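Local coordinates for Anapc5 protein (Xenopus laevis, PDB 5BPZ), which is a subunit of the anaphase-promoting complex (APC/C), a cell-cycle ubiquitin ligase, probably serving in its scaffold, at residues K104-F109 against Y150-S155. Sequence-based numbering, arbitrary orientation.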
loop_
_atom_site.group_PDB
_atom_site.type_symbol
_atom_site.label_atom_id
_atom_site.label_comp_id
_atom_site.label_asym_id
_atom_site.label_seq_id
_atom_site.Cartn_x
_atom_site.Cartn_y
_atom_site.Cartn_z
ATOM N N LYS A 104 1.699 10.605 12.333
ATOM C CA LYS A 104 2.434 9.526 13.014
ATOM C C LYS A 104 2.026 8.118 12.550
ATOM O O LYS A 104 2.871 7.226 12.521
ATOM C CB LYS A 104 2.335 9.649 14.551
ATOM C CG LYS A 104 0.914 9.585 15.124
ATOM C CD LYS A 104 0.907 9.547 16.646
ATOM C CE LYS A 104 -0.491 9.479 17.217
ATOM N NZ LYS A 104 -1.075 8.115 17.112
ATOM N N ASP A 105 0.738 7.932 12.181
ATOM C CA ASP A 105 0.196 6.653 11.723
ATOM C C ASP A 105 0.768 6.225 10.377
ATOM O O ASP A 105 0.953 5.028 10.156
ATOM C CB ASP A 105 -1.339 6.667 11.728
ATOM C CG ASP A 105 -1.918 6.797 13.125
ATOM O OD1 ASP A 105 -1.601 5.942 13.985
ATOM O OD2 ASP A 105 -2.672 7.759 13.366
ATOM N N MET A 106 1.087 7.203 9.498
ATOM C CA MET A 106 1.716 6.945 8.204
ATOM C C MET A 106 3.193 6.601 8.432
ATOM O O MET A 106 3.681 5.642 7.844
ATOM C CB MET A 106 1.557 8.147 7.254
ATOM C CG MET A 106 1.995 7.847 5.820
ATOM S SD MET A 106 2.029 9.271 4.701
ATOM C CE MET A 106 3.394 10.255 5.452
ATOM N N GLU A 107 3.880 7.356 9.322
ATOM C CA GLU A 107 5.290 7.163 9.703
ATOM C C GLU A 107 5.499 5.794 10.368
ATOM O O GLU A 107 6.507 5.133 10.104
ATOM C CB GLU A 107 5.765 8.283 10.651
ATOM C CG GLU A 107 5.563 9.693 10.118
ATOM C CD GLU A 107 6.017 10.801 11.046
ATOM O OE1 GLU A 107 5.513 10.868 12.191
ATOM O OE2 GLU A 107 6.850 11.629 10.614
ATOM N N GLN A 108 4.543 5.376 11.224
ATOM C CA GLN A 108 4.557 4.090 11.921
ATOM C C GLN A 108 4.360 2.936 10.931
ATOM O O GLN A 108 4.925 1.867 11.140
ATOM C CB GLN A 108 3.489 4.055 13.021
ATOM C CG GLN A 108 3.651 2.912 14.022
ATOM C CD GLN A 108 2.508 2.835 15.005
ATOM O OE1 GLN A 108 1.432 3.416 14.804
ATOM N NE2 GLN A 108 2.714 2.098 16.087
ATOM N N PHE A 109 3.567 3.149 9.860
ATOM C CA PHE A 109 3.364 2.132 8.821
ATOM C C PHE A 109 4.693 1.860 8.105
ATOM O O PHE A 109 5.030 0.701 7.864
ATOM C CB PHE A 109 2.262 2.530 7.810
ATOM C CG PHE A 109 2.260 1.663 6.561
ATOM C CD1 PHE A 109 1.842 0.336 6.613
ATOM C CD2 PHE A 109 2.749 2.152 5.354
ATOM C CE1 PHE A 109 1.889 -0.476 5.476
ATOM C CE2 PHE A 109 2.790 1.340 4.215
ATOM C CZ PHE A 109 2.361 0.030 4.285
ATOM N N TYR A 150 4.746 15.758 5.153
ATOM C CA TYR A 150 3.470 16.333 5.587
ATOM C C TYR A 150 2.510 16.423 4.394
ATOM O O TYR A 150 1.352 16.022 4.522
ATOM C CB TYR A 150 3.662 17.704 6.265
ATOM C CG TYR A 150 2.414 18.197 6.971
ATOM C CD1 TYR A 150 2.124 17.804 8.274
ATOM C CD2 TYR A 150 1.501 19.026 6.322
ATOM C CE1 TYR A 150 0.966 18.235 8.922
ATOM C CE2 TYR A 150 0.337 19.460 6.957
ATOM C CZ TYR A 150 0.074 19.064 8.260
ATOM O OH TYR A 150 -1.066 19.493 8.897
ATOM N N LYS A 151 3.006 16.897 3.224
ATOM C CA LYS A 151 2.211 17.000 1.990
ATOM C C LYS A 151 1.844 15.609 1.452
ATOM O O LYS A 151 0.840 15.473 0.753
ATOM C CB LYS A 151 2.915 17.850 0.902
ATOM C CG LYS A 151 3.259 19.296 1.291
ATOM C CD LYS A 151 2.042 20.185 1.522
ATOM C CE LYS A 151 2.419 21.461 2.235
ATOM N NZ LYS A 151 1.218 22.245 2.623
ATOM N N LEU A 152 2.631 14.571 1.814
ATOM C CA LEU A 152 2.341 13.191 1.425
ATOM C C LEU A 152 1.166 12.648 2.244
ATOM O O LEU A 152 0.274 12.006 1.679
ATOM C CB LEU A 152 3.582 12.293 1.556
ATOM C CG LEU A 152 3.400 10.798 1.253
ATOM C CD1 LEU A 152 2.977 10.560 -0.204
ATOM C CD2 LEU A 152 4.649 10.021 1.620
ATOM N N TYR A 153 1.154 12.927 3.560
ATOM C CA TYR A 153 0.074 12.498 4.443
ATOM C C TYR A 153 -1.252 13.185 4.103
ATOM O O TYR A 153 -2.287 12.522 4.142
ATOM C CB TYR A 153 0.438 12.674 5.932
ATOM C CG TYR A 153 -0.665 12.208 6.860
ATOM C CD1 TYR A 153 -1.010 10.860 6.945
ATOM C CD2 TYR A 153 -1.424 13.124 7.587
ATOM C CE1 TYR A 153 -2.061 10.431 7.751
ATOM C CE2 TYR A 153 -2.480 12.705 8.397
ATOM C CZ TYR A 153 -2.802 11.360 8.465
ATOM O OH TYR A 153 -3.842 10.937 9.250
ATOM N N THR A 154 -1.226 14.490 3.748
ATOM C CA THR A 154 -2.452 15.210 3.371
ATOM C C THR A 154 -2.990 14.641 2.049
ATOM O O THR A 154 -4.192 14.385 1.942
ATOM C CB THR A 154 -2.285 16.746 3.391
ATOM O OG1 THR A 154 -1.421 17.168 2.336
ATOM C CG2 THR A 154 -1.800 17.282 4.747
ATOM N N SER A 155 -2.081 14.363 1.083
ATOM C CA SER A 155 -2.398 13.741 -0.212
ATOM C C SER A 155 -3.070 12.389 0.000
ATOM O O SER A 155 -3.984 12.040 -0.747
ATOM C CB SER A 155 -1.133 13.542 -1.045
ATOM O OG SER A 155 -0.593 14.787 -1.453
#
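A Met-aromatic contact between M106 and Y153 joins helices 103-114 and 146-164 in the all-helical N-terminal domain of Apc5. The two residues are also the pair whose CA atoms come closest, 6.9 Å apart. M106 starts extended, CG anti to the backbone N (chi1 -171°) and chi2 likewise near 180°, which sends the thioether across to the other helix and brings M106 SD to 3.8 Å from Y153 CA; a bend at chi3 (67°) then turns the methyl so that M106 CE lies 3.8 Å from Y153 CB. The sulfur sits at the edge of the Y153 ring, 5.4 Å from its centroid. The tyrosine ring reaches back past the methionine, so the two side chains run in opposite directions and Y153 CD1 comes 3.7 Å from M106 CB. L152 also meets the sulfur, its CG 4.0 Å from M106 SD. All three residues are buried. Y153 OH hydrogen-bonds M98 O of helix 85-99, while the Y153 side chain also touches L103. M106 packs on M98 as well, and L152 leans on I35 of helix 32-46, so the junction also packs against helices 85-99 and 32-46.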